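Local atomic coordinates of Non-structural protein NS2 (Bluetongue virus, PDB entry 1UTY), a protein that binds single-stranded RNA through the RNA-binding domain, the part of this orbivirus non-structural phosphoprotein contained in the chain. Residues V60-Y66 and G124-P130; I75-L79 and W91-F96; T9-L15 and P33-I39. All blocks are in the same frame, centred on the assembly; numbering follows the deposited sequence.

Contact 1. Residues V60-Y66 and G124-P130; sequences VPGPGAY and GMGIVQP
Tyr66 lies against the glycine-rich loop 124-126, where the chain that leaves strand 113-123 runs past the start of strand 64-70 in the mixed beta sheet of the NS2 RNA-binding domain. CG stands anti to the carbonyl carbon (chi1 -56°), and this brings the ring's CE1 edge and OH up to the loop. From CB outward, CG leads into a ring whose one face carries the methyl CG1 of Val60, 3.5 Å above the plane and over its centre. CD1 and CE1 run past Gly124 CA, which approaches obliquely, while the backbone N atoms of Met125 and Gly126 lie at the ring edge, near its plane. At the tip, OH comes within 3.4 Å of Gly126 CA and donates to Gly62 O at 2.6 Å, from above the carbonyl plane. A hydroxyl at the end of a strand side chain thus ties down the loop that leads into the strand. Gly126 has positive phi, which suits glycine. Glu97, on the adjacent strand 97-110, accepts hydrogen bonds from the backbone N of both Met125 and Gly126.

Further along, the one direct hydrogen bond between the segments runs from Ala65 N to Val128 O (2.7 Å, 162° at the hydrogen). Beside it, Ala65 CB packs on Val128 CG1 at 3.9 Å, and the Pro130 ring lies against Gly64, with CG 3.5 Å from Gly64 N. At the other end, Pro61 sets CD and CG against the carbonyl oxygens of Gly124 and Met125. Two waters lie between the chains: one accepts from Val128 N and lies 3.0 Å from Ala65 O, to which it can donate, and the other bridges Pro63 O, a bond modelled rather short, and Gly126 O, at 3.0 Å.

Contact 2. Residues I75-L79 and W91-F96; sequences ISLML and WEEWKF
Ser76 OG sits over one face of the Phe96 ring, offset toward the rim, and takes a hydrogen bond from NE of Arg67 on the neighbouring strand 64-70. Through its NH2, Arg67, which belongs to neither segment, also forms a salt bridge with Glu92 OE2. That carboxylate oxygen is gripped a second time by Trp91 N at 2.8 Å, though the bond is bent (130° at the hydrogen). Ser76 CB makes an off-centre CH-pi contact, 4.1 Å from the centroid of the Phe96 ring, and also meets the edge of the Trp91 indole at CE3.

This aromatic cluster closes over the edge region of the sheet: a type I beta turn from Trp91 to Trp94 folds the loop between strands 84-87 and 97-110 back onto strand 73-79. Met78 reaches into it with a chain bent at chi2 (-57°), which turns the sulfur and methyl between the rings. Its CG packs on Trp91 CH2 at 3.8 Å. SD makes an oblique Met-aromatic contact with Phe96, 5.1 Å from the ring centroid. The methyl CE lies 3.5 Å from Trp94 CB and 3.7 Å from Phe96 CE2, and the Met78 side chain crosses both at about a right angle. Trp94 CD1 in turn lies 3.5 Å above one face of the Trp91 indole, offset toward the rim.

Contact 3. Residues T9-L15 and P33-I39; sequences TKNIFVL and PYCQIKI
Strands 10-15 and 34-39 pair antiparallel, at 155° between their directions, and three kinds of interaction hold them. The first is the backbone ladder. Lys10 with Ile39, Ile12 with Ile37 and Val14 with Cys35 are hydrogen-bonded pairs, each making two N-H...O bonds, such as Ile39 N to Lys10 O at 2.8 Å and Val14 N to Cys35 O at 2.8 Å. Between them, Asn11 with Lys38 and Phe13 with Gln36 form non-hydrogen-bonded pairs.

The second is polar and lies on the face bearing Asn11, Phe13 and Gln36. Gln36 CG is anti to the backbone N (chi1 177°) and the chain runs on extended, carrying NE2 diagonally to Asn11 OD1 at 2.7 Å; the donor stands above the Asn11 carbonyl plane, and the two amide planes are 40° apart. The aliphatic part of Lys38 runs alongside Asn11.

The third is apolar. Gln36 CG lies 3.6 Å from Phe13 CE1. On the other face, Ile12 CD1 meets Ile39 CD1 and Val14 CG2 meets Ile37 CD1, both at 3.7 Å.

That Ile12, Val14 and Ile37 face looks toward strand 73-79, with Cys23 of helix 22-29 also against it. Strand 44-48 flanks 34-39, strand 56-59 flanks 10-15, and Tyr34 OH bonds Pro145 O of the second subunit.

In the fold
All three contacts reach one mixed sheet, contacts 1 and 2 by laying a loop on a strand. Contact 3 forms first along the chain and pairs two strands near one end of the sheet; contact 2 lies toward the other end, within the chain span that contact 1 brackets. Contacts 1 and 2, with centres about 11 Å apart, meet through the 64-70/73-79 pairing; contact 3 is about 16 Å from each. Ile75 and Leu77 touch Ile12, Ile37 and Ile39, so the sheet probably curls, bringing strand 73-79 against 10-15 and 34-39 across an apolar interior. The RNA-binding domain is thus one sheet-built unit, and contact 3 carries Tyr34 to the second subunit.

Contact 1. Residues V60-Y66 and G124-P130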
loop_
_atom_site.group_PDB
_atom_site.type_symbol
_atom_site.label_atom_id
_atom_site.label_comp_id
_atom_site.label_asym_id
_atom_site.label_seq_id
_atom_site.Cartn_x
_atom_site.Cartn_y
_atom_site.Cartn_z
ATOM N N VAL A 60 1.990 -10.747 10.611
ATOM C CA VAL A 60 0.734 -10.084 10.996
ATOM C C VAL A 60 0.406 -10.296 12.471
ATOM O O VAL A 60 0.878 -11.259 13.059
ATOM C CB VAL A 60 -0.488 -10.481 10.087
ATOM C CG1 VAL A 60 -0.168 -10.262 8.618
ATOM C CG2 VAL A 60 -0.951 -11.892 10.337
ATOM N N PRO A 61 -0.378 -9.394 13.068
ATOM C CA PRO A 61 -0.798 -9.532 14.474
ATOM C C PRO A 61 -2.159 -10.237 14.683
ATOM O O PRO A 61 -2.526 -10.498 15.837
ATOM C CB PRO A 61 -0.903 -8.076 14.927
ATOM C CG PRO A 61 -1.445 -7.377 13.667
ATOM C CD PRO A 61 -0.881 -8.138 12.476
ATOM N N GLY A 62 -2.872 -10.539 13.599
ATOM C CA GLY A 62 -4.194 -11.142 13.655
ATOM C C GLY A 62 -4.917 -11.061 12.311
ATOM O O GLY A 62 -4.309 -10.721 11.276
ATOM N N PRO A 63 -6.221 -11.331 12.312
ATOM C CA PRO A 63 -6.992 -11.367 11.060
ATOM C C PRO A 63 -7.066 -9.989 10.401
ATOM O O PRO A 63 -6.908 -8.970 11.078
ATOM C CB PRO A 63 -8.387 -11.855 11.488
ATOM C CG PRO A 63 -8.445 -11.737 12.972
ATOM C CD PRO A 63 -7.053 -11.569 13.500
ATOM N N GLY A 64 -7.298 -9.966 9.094
ATOM C CA GLY A 64 -7.251 -8.737 8.333
ATOM C C GLY A 64 -7.097 -8.941 6.840
ATOM O O GLY A 64 -6.782 -10.043 6.364
ATOM N N ALA A 65 -7.364 -7.869 6.105
ATOM C CA ALA A 65 -7.082 -7.787 4.689
ATOM C C ALA A 65 -5.686 -7.197 4.512
ATOM O O ALA A 65 -5.417 -6.098 4.980
ATOM C CB ALA A 65 -8.103 -6.903 4.018
ATOM N N TYR A 66 -4.800 -7.940 3.848
ATOM C CA TYR A 66 -3.416 -7.518 3.650
ATOM C C TYR A 66 -3.037 -7.549 2.166
ATOM O O TYR A 66 -3.215 -8.555 1.486
ATOM C CB TYR A 66 -2.466 -8.411 4.443
ATOM C CG TYR A 66 -2.762 -8.487 5.923
ATOM C CD1 TYR A 66 -2.280 -7.520 6.787
ATOM C CD2 TYR A 66 -3.513 -9.538 6.463
ATOM C CE1 TYR A 66 -2.533 -7.578 8.137
ATOM C CE2 TYR A 66 -3.763 -9.616 7.821
ATOM C CZ TYR A 66 -3.266 -8.622 8.648
ATOM O OH TYR A 66 -3.488 -8.638 9.995
ATOM N N GLY A 124 2.378 -6.146 8.601
ATOM C CA GLY A 124 1.022 -5.633 8.552
ATOM C C GLY A 124 0.578 -5.319 9.964
ATOM O O GLY A 124 1.006 -5.969 10.903
ATOM N N MET A 125 -0.273 -4.312 10.103
ATOM C CA MET A 125 -0.701 -3.836 11.407
ATOM C C MET A 125 -2.102 -4.354 11.783
ATOM O O MET A 125 -2.511 -4.237 12.933
ATOM C CB MET A 125 -0.629 -2.299 11.466
ATOM C CG MET A 125 0.821 -1.721 11.467
ATOM S SD MET A 125 1.961 -2.409 12.748
ATOM C CE MET A 125 1.250 -1.693 14.268
ATOM N N GLY A 126 -2.817 -4.934 10.825
ATOM C CA GLY A 126 -4.111 -5.528 11.097
ATOM C C GLY A 126 -5.242 -4.538 11.319
ATOM O O GLY A 126 -6.143 -4.801 12.115
ATOM N N ILE A 127 -5.208 -3.418 10.597
ATOM C CA ILE A 127 -6.201 -2.346 10.728
ATOM C C ILE A 127 -7.324 -2.357 9.672
ATOM O O ILE A 127 -8.231 -1.522 9.731
ATOM C CB ILE A 127 -5.488 -0.961 10.711
ATOM C CG1 ILE A 127 -4.798 -0.715 9.360
ATOM C CG2 ILE A 127 -4.490 -0.830 11.900
ATOM C CD1 ILE A 127 -4.333 0.731 9.187
ATOM N N VAL A 128 -7.251 -3.251 8.682
ATOM C CA VAL A 128 -8.367 -3.436 7.759
ATOM C C VAL A 128 -8.904 -4.855 7.937
ATOM O O VAL A 128 -8.176 -5.840 7.739
ATOM C CB VAL A 128 -7.985 -3.187 6.266
ATOM C CG1 VAL A 128 -9.191 -3.433 5.347
ATOM C CG2 VAL A 128 -7.422 -1.766 6.045
ATOM N N GLN A 129 -10.174 -4.945 8.313
ATOM C CA GLN A 129 -10.836 -6.215 8.511
ATOM C C GLN A 129 -11.027 -6.899 7.169
ATOM O O GLN A 129 -11.120 -6.220 6.133
ATOM C CB GLN A 129 -12.196 -6.017 9.183
ATOM C CG GLN A 129 -12.132 -5.539 10.628
ATOM C CD GLN A 129 -13.483 -5.049 11.108
ATOM O OE1 GLN A 129 -13.675 -3.842 11.339
ATOM N NE2 GLN A 129 -14.429 -5.969 11.246
ATOM N N PRO A 130 -11.084 -8.234 7.183
ATOM C CA PRO A 130 -11.318 -8.997 5.966
ATOM C C PRO A 130 -12.720 -8.703 5.427
ATOM O O PRO A 130 -13.643 -8.443 6.204
ATOM C CB PRO A 130 -11.241 -10.445 6.455
ATOM C CG PRO A 130 -10.464 -10.371 7.746
ATOM C CD PRO A 130 -10.944 -9.113 8.360
HETATM O O HOH W 1 -6.136 -7.614 13.039
HETATM O O HOH W 2 -5.183 -5.144 7.812
#

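Contact 2. Residues I75-L79 and W91-F96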
loop_
_atom_site.group_PDB
_atom_site.type_symbol
_atom_site.label_atom_id
_atom_site.label_comp_id
_atom_site.label_asym_id
_atom_site.label_seq_id
_atom_site.Cartn_x
_atom_site.Cartn_y
_atom_site.Cartn_z
ATOM N N ILE A 75 0.114 -8.843 -4.121
ATOM C CA ILE A 75 -0.523 -10.034 -3.551
ATOM C C ILE A 75 -1.583 -9.643 -2.516
ATOM O O ILE A 75 -1.259 -9.027 -1.506
ATOM C CB ILE A 75 0.534 -10.976 -2.922
ATOM C CG1 ILE A 75 1.709 -11.189 -3.883
ATOM C CG2 ILE A 75 -0.089 -12.325 -2.582
ATOM C CD1 ILE A 75 3.050 -10.777 -3.330
ATOM N N SER A 76 -2.839 -9.998 -2.774
ATOM C CA SER A 76 -3.937 -9.622 -1.881
ATOM C C SER A 76 -4.393 -10.823 -1.075
ATOM O O SER A 76 -4.717 -11.864 -1.644
ATOM C CB SER A 76 -5.135 -9.069 -2.658
ATOM O OG SER A 76 -4.756 -7.986 -3.476
ATOM N N LEU A 77 -4.443 -10.670 0.242
ATOM C CA LEU A 77 -4.752 -11.796 1.110
ATOM C C LEU A 77 -5.818 -11.451 2.140
ATOM O O LEU A 77 -5.750 -10.407 2.815
ATOM C CB LEU A 77 -3.500 -12.292 1.824
ATOM C CG LEU A 77 -2.284 -12.673 0.991
ATOM C CD1 LEU A 77 -1.253 -11.514 1.011
ATOM C CD2 LEU A 77 -1.684 -13.965 1.526
ATOM N N MET A 78 -6.804 -12.332 2.241
ATOM C CA MET A 78 -7.748 -12.304 3.346
ATOM C C MET A 78 -7.361 -13.372 4.356
ATOM O O MET A 78 -7.455 -14.570 4.075
ATOM C CB MET A 78 -9.165 -12.549 2.845
ATOM C CG MET A 78 -9.711 -11.471 1.938
ATOM S SD MET A 78 -9.703 -9.837 2.710
ATOM C CE MET A 78 -10.559 -8.959 1.469
ATOM N N LEU A 79 -6.900 -12.944 5.525
ATOM C CA LEU A 79 -6.567 -13.897 6.588
ATOM C C LEU A 79 -7.596 -13.792 7.678
ATOM O O LEU A 79 -7.661 -12.765 8.371
ATOM C CB LEU A 79 -5.158 -13.646 7.149
ATOM C CG LEU A 79 -4.035 -13.506 6.114
ATOM C CD1 LEU A 79 -2.708 -13.219 6.807
ATOM C CD2 LEU A 79 -3.938 -14.763 5.173
ATOM N N TRP A 91 -8.109 -7.184 -6.964
ATOM C CA TRP A 91 -9.208 -7.652 -6.130
ATOM C C TRP A 91 -9.919 -6.455 -5.504
ATOM O O TRP A 91 -9.849 -6.218 -4.305
ATOM C CB TRP A 91 -8.681 -8.634 -5.074
ATOM C CG TRP A 91 -9.710 -9.610 -4.603
ATOM C CD1 TRP A 91 -10.985 -9.765 -5.080
ATOM C CD2 TRP A 91 -9.554 -10.570 -3.555
ATOM N NE1 TRP A 91 -11.629 -10.762 -4.383
ATOM C CE2 TRP A 91 -10.772 -11.272 -3.440
ATOM C CE3 TRP A 91 -8.501 -10.908 -2.686
ATOM C CZ2 TRP A 91 -10.966 -12.286 -2.504
ATOM C CZ3 TRP A 91 -8.697 -11.924 -1.756
ATOM C CH2 TRP A 91 -9.914 -12.601 -1.673
ATOM N N GLU A 92 -10.628 -5.720 -6.342
ATOM C CA GLU A 92 -10.958 -4.328 -6.042
ATOM C C GLU A 92 -12.294 -4.085 -5.349
ATOM O O GLU A 92 -12.588 -2.951 -4.965
ATOM C CB GLU A 92 -10.867 -3.488 -7.321
ATOM C CG GLU A 92 -9.482 -2.926 -7.630
ATOM C CD GLU A 92 -8.397 -3.269 -6.605
ATOM O OE1 GLU A 92 -7.959 -2.343 -5.885
ATOM O OE2 GLU A 92 -7.952 -4.443 -6.533
ATOM N N GLU A 93 -13.093 -5.136 -5.192
ATOM C CA GLU A 93 -14.334 -5.043 -4.421
ATOM C C GLU A 93 -14.046 -4.803 -2.922
ATOM O O GLU A 93 -14.889 -4.253 -2.213
ATOM C CB GLU A 93 -15.231 -6.287 -4.646
ATOM C CG GLU A 93 -14.539 -7.629 -4.397
ATOM C CD GLU A 93 -15.204 -8.832 -5.077
ATOM O OE1 GLU A 93 -16.414 -9.102 -4.840
ATOM O OE2 GLU A 93 -14.492 -9.538 -5.832
ATOM N N TRP A 94 -12.850 -5.173 -2.460
ATOM C CA TRP A 94 -12.507 -5.099 -1.035
ATOM C C TRP A 94 -11.370 -4.136 -0.730
ATOM O O TRP A 94 -10.517 -3.899 -1.579
ATOM C CB TRP A 94 -12.113 -6.476 -0.482
ATOM C CG TRP A 94 -12.940 -7.640 -0.901
ATOM C CD1 TRP A 94 -12.528 -8.684 -1.683
ATOM C CD2 TRP A 94 -14.314 -7.922 -0.556
ATOM N NE1 TRP A 94 -13.552 -9.582 -1.856
ATOM C CE2 TRP A 94 -14.660 -9.149 -1.182
ATOM C CE3 TRP A 94 -15.294 -7.256 0.202
ATOM C CZ2 TRP A 94 -15.937 -9.737 -1.063
ATOM C CZ3 TRP A 94 -16.581 -7.840 0.322
ATOM C CH2 TRP A 94 -16.884 -9.066 -0.319
ATOM N N LYS A 95 -11.369 -3.603 0.496
ATOM C CA LYS A 95 -10.280 -2.789 1.039
ATOM C C LYS A 95 -9.169 -3.721 1.549
ATOM O O LYS A 95 -9.454 -4.826 2.025
ATOM C CB LYS A 95 -10.752 -1.988 2.276
ATOM C CG LYS A 95 -11.746 -0.862 2.053
ATOM C CD LYS A 95 -11.863 0.068 3.298
ATOM C CE LYS A 95 -13.338 0.342 3.638
ATOM N NZ LYS A 95 -13.702 1.778 3.976
ATOM N N PHE A 96 -7.926 -3.232 1.516
ATOM C CA PHE A 96 -6.792 -3.919 2.123
ATOM C C PHE A 96 -5.888 -2.945 2.841
ATOM O O PHE A 96 -5.796 -1.779 2.470
ATOM C CB PHE A 96 -5.949 -4.608 1.052
ATOM C CG PHE A 96 -6.698 -5.608 0.276
ATOM C CD1 PHE A 96 -7.466 -5.217 -0.818
ATOM C CD2 PHE A 96 -6.676 -6.933 0.656
ATOM C CE1 PHE A 96 -8.197 -6.149 -1.515
ATOM C CE2 PHE A 96 -7.393 -7.856 -0.018
ATOM C CZ PHE A 96 -8.167 -7.483 -1.108
#

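Contact 3. Residues T9-L15 and P33-I39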
loop_
_atom_site.group_PDB
_atom_site.type_symbol
_atom_site.label_atom_id
_atom_site.label_comp_id
_atom_site.label_asym_id
_atom_site.label_seq_id
_atom_site.Cartn_x
_atom_site.Cartn_y
_atom_site.Cartn_z
ATOM N N THR A 9 4.977 -17.679 -9.848
ATOM C CA THR A 9 4.581 -18.215 -8.551
ATOM C C THR A 9 4.994 -17.278 -7.409
ATOM O O THR A 9 6.134 -16.820 -7.370
ATOM C CB THR A 9 5.283 -19.607 -8.377
ATOM O OG1 THR A 9 4.802 -20.513 -9.376
ATOM C CG2 THR A 9 4.921 -20.295 -7.064
ATOM N N LYS A 10 4.088 -17.018 -6.468
ATOM C CA LYS A 10 4.451 -16.275 -5.259
ATOM C C LYS A 10 4.341 -17.138 -3.998
ATOM O O LYS A 10 3.379 -17.904 -3.834
ATOM C CB LYS A 10 3.606 -15.004 -5.102
ATOM C CG LYS A 10 3.695 -13.985 -6.266
ATOM C CD LYS A 10 5.081 -13.330 -6.398
ATOM C CE LYS A 10 5.374 -12.928 -7.856
ATOM N NZ LYS A 10 6.761 -13.280 -8.332
ATOM N N ASN A 11 5.325 -16.983 -3.109
ATOM C CA ASN A 11 5.371 -17.692 -1.835
ATOM C C ASN A 11 5.285 -16.769 -0.642
ATOM O O ASN A 11 6.193 -15.987 -0.384
ATOM C CB ASN A 11 6.652 -18.515 -1.739
ATOM C CG ASN A 11 6.586 -19.754 -2.558
ATOM O OD1 ASN A 11 5.991 -20.744 -2.136
ATOM N ND2 ASN A 11 7.143 -19.705 -3.765
ATOM N N ILE A 12 4.185 -16.878 0.085
ATOM C CA ILE A 12 3.927 -16.039 1.230
ATOM C C ILE A 12 4.026 -16.924 2.466
ATOM O O ILE A 12 3.407 -17.984 2.539
ATOM C CB ILE A 12 2.529 -15.338 1.087
ATOM C CG1 ILE A 12 2.512 -14.447 -0.158
ATOM C CG2 ILE A 12 2.200 -14.445 2.287
ATOM C CD1 ILE A 12 1.856 -15.093 -1.348
ATOM N N PHE A 13 4.855 -16.488 3.402
ATOM C CA PHE A 13 5.087 -17.183 4.644
ATOM C C PHE A 13 4.508 -16.314 5.737
ATOM O O PHE A 13 5.086 -15.293 6.103
ATOM C CB PHE A 13 6.590 -17.424 4.830
ATOM C CG PHE A 13 7.203 -18.260 3.721
ATOM C CD1 PHE A 13 7.223 -19.648 3.815
ATOM C CD2 PHE A 13 7.710 -17.648 2.569
ATOM C CE1 PHE A 13 7.763 -20.436 2.781
ATOM C CE2 PHE A 13 8.257 -18.405 1.529
ATOM C CZ PHE A 13 8.279 -19.820 1.627
ATOM N N VAL A 14 3.327 -16.689 6.212
ATOM C CA VAL A 14 2.650 -15.913 7.239
ATOM C C VAL A 14 3.269 -16.252 8.575
ATOM O O VAL A 14 3.378 -17.427 8.938
ATOM C CB VAL A 14 1.121 -16.142 7.253
ATOM C CG1 VAL A 14 0.455 -15.225 8.257
ATOM C CG2 VAL A 14 0.527 -15.890 5.848
ATOM N N LEU A 15 3.725 -15.210 9.268
ATOM C CA LEU A 15 4.170 -15.302 10.640
ATOM C C LEU A 15 3.063 -14.662 11.464
ATOM O O LEU A 15 2.850 -13.439 11.404
ATOM C CB LEU A 15 5.499 -14.564 10.825
ATOM C CG LEU A 15 6.020 -14.417 12.269
ATOM C CD1 LEU A 15 6.286 -15.782 12.924
ATOM C CD2 LEU A 15 7.282 -13.525 12.336
ATOM N N PRO A 33 6.796 -22.226 12.912
ATOM C CA PRO A 33 6.671 -20.761 12.990
ATOM C C PRO A 33 5.829 -20.165 11.848
ATOM O O PRO A 33 5.019 -19.280 12.111
ATOM C CB PRO A 33 8.123 -20.254 12.958
ATOM C CG PRO A 33 8.989 -21.425 12.557
ATOM C CD PRO A 33 8.166 -22.673 12.598
ATOM N N TYR A 34 5.972 -20.659 10.621
ATOM C CA TYR A 34 5.245 -20.057 9.490
ATOM C C TYR A 34 4.122 -20.908 8.941
ATOM O O TYR A 34 4.139 -22.145 9.065
ATOM C CB TYR A 34 6.190 -19.716 8.335
ATOM C CG TYR A 34 7.365 -18.893 8.768
ATOM C CD1 TYR A 34 7.277 -17.499 8.851
ATOM C CD2 TYR A 34 8.574 -19.506 9.108
ATOM C CE1 TYR A 34 8.384 -16.729 9.273
ATOM C CE2 TYR A 34 9.672 -18.750 9.533
ATOM C CZ TYR A 34 9.575 -17.368 9.605
ATOM O OH TYR A 34 10.668 -16.643 10.028
ATOM N N CYS A 35 3.155 -20.235 8.313
ATOM C CA CYS A 35 2.283 -20.917 7.379
ATOM C C CYS A 35 2.597 -20.472 5.959
ATOM O O CYS A 35 2.395 -19.294 5.612
ATOM C CB CYS A 35 0.813 -20.684 7.708
ATOM S SG CYS A 35 -0.260 -21.800 6.793
ATOM N N GLN A 36 3.101 -21.393 5.142
ATOM C CA GLN A 36 3.355 -21.073 3.740
ATOM C C GLN A 36 2.068 -21.048 2.900
ATOM O O GLN A 36 1.285 -22.022 2.902
ATOM C CB GLN A 36 4.356 -22.044 3.119
ATOM C CG GLN A 36 4.607 -21.810 1.632
ATOM C CD GLN A 36 5.512 -22.886 0.999
ATOM O OE1 GLN A 36 5.633 -23.990 1.528
ATOM N NE2 GLN A 36 6.121 -22.567 -0.131
ATOM N N ILE A 37 1.868 -19.932 2.183
ATOM C CA ILE A 37 0.862 -19.840 1.130
ATOM C C ILE A 37 1.541 -19.683 -0.225
ATOM O O ILE A 37 2.235 -18.707 -0.471
ATOM C CB ILE A 37 -0.110 -18.665 1.385
ATOM C CG1 ILE A 37 -0.691 -18.783 2.798
ATOM C CG2 ILE A 37 -1.220 -18.639 0.311
ATOM C CD1 ILE A 37 -1.485 -17.578 3.224
ATOM N N LYS A 38 1.341 -20.667 -1.090
ATOM C CA LYS A 38 1.913 -20.659 -2.425
ATOM C C LYS A 38 0.814 -20.389 -3.441
ATOM O O LYS A 38 -0.187 -21.105 -3.480
ATOM C CB LYS A 38 2.591 -21.986 -2.732
ATOM C CG LYS A 38 3.283 -22.025 -4.091
ATOM C CD LYS A 38 4.357 -23.116 -4.137
ATOM C CE LYS A 38 3.764 -24.469 -4.501
ATOM N NZ LYS A 38 4.792 -25.579 -4.451
ATOM N N ILE A 39 1.006 -19.344 -4.246
ATOM C CA ILE A 39 0.043 -18.984 -5.292
ATOM C C ILE A 39 0.695 -19.213 -6.640
ATOM O O ILE A 39 1.849 -18.846 -6.829
ATOM C CB ILE A 39 -0.396 -17.505 -5.153
ATOM C CG1 ILE A 39 -1.085 -17.267 -3.819
ATOM C CG2 ILE A 39 -1.362 -17.117 -6.271
ATOM C CD1 ILE A 39 -1.134 -15.802 -3.448
HETATM O O HOH W 3 2.486 -18.314 12.032
#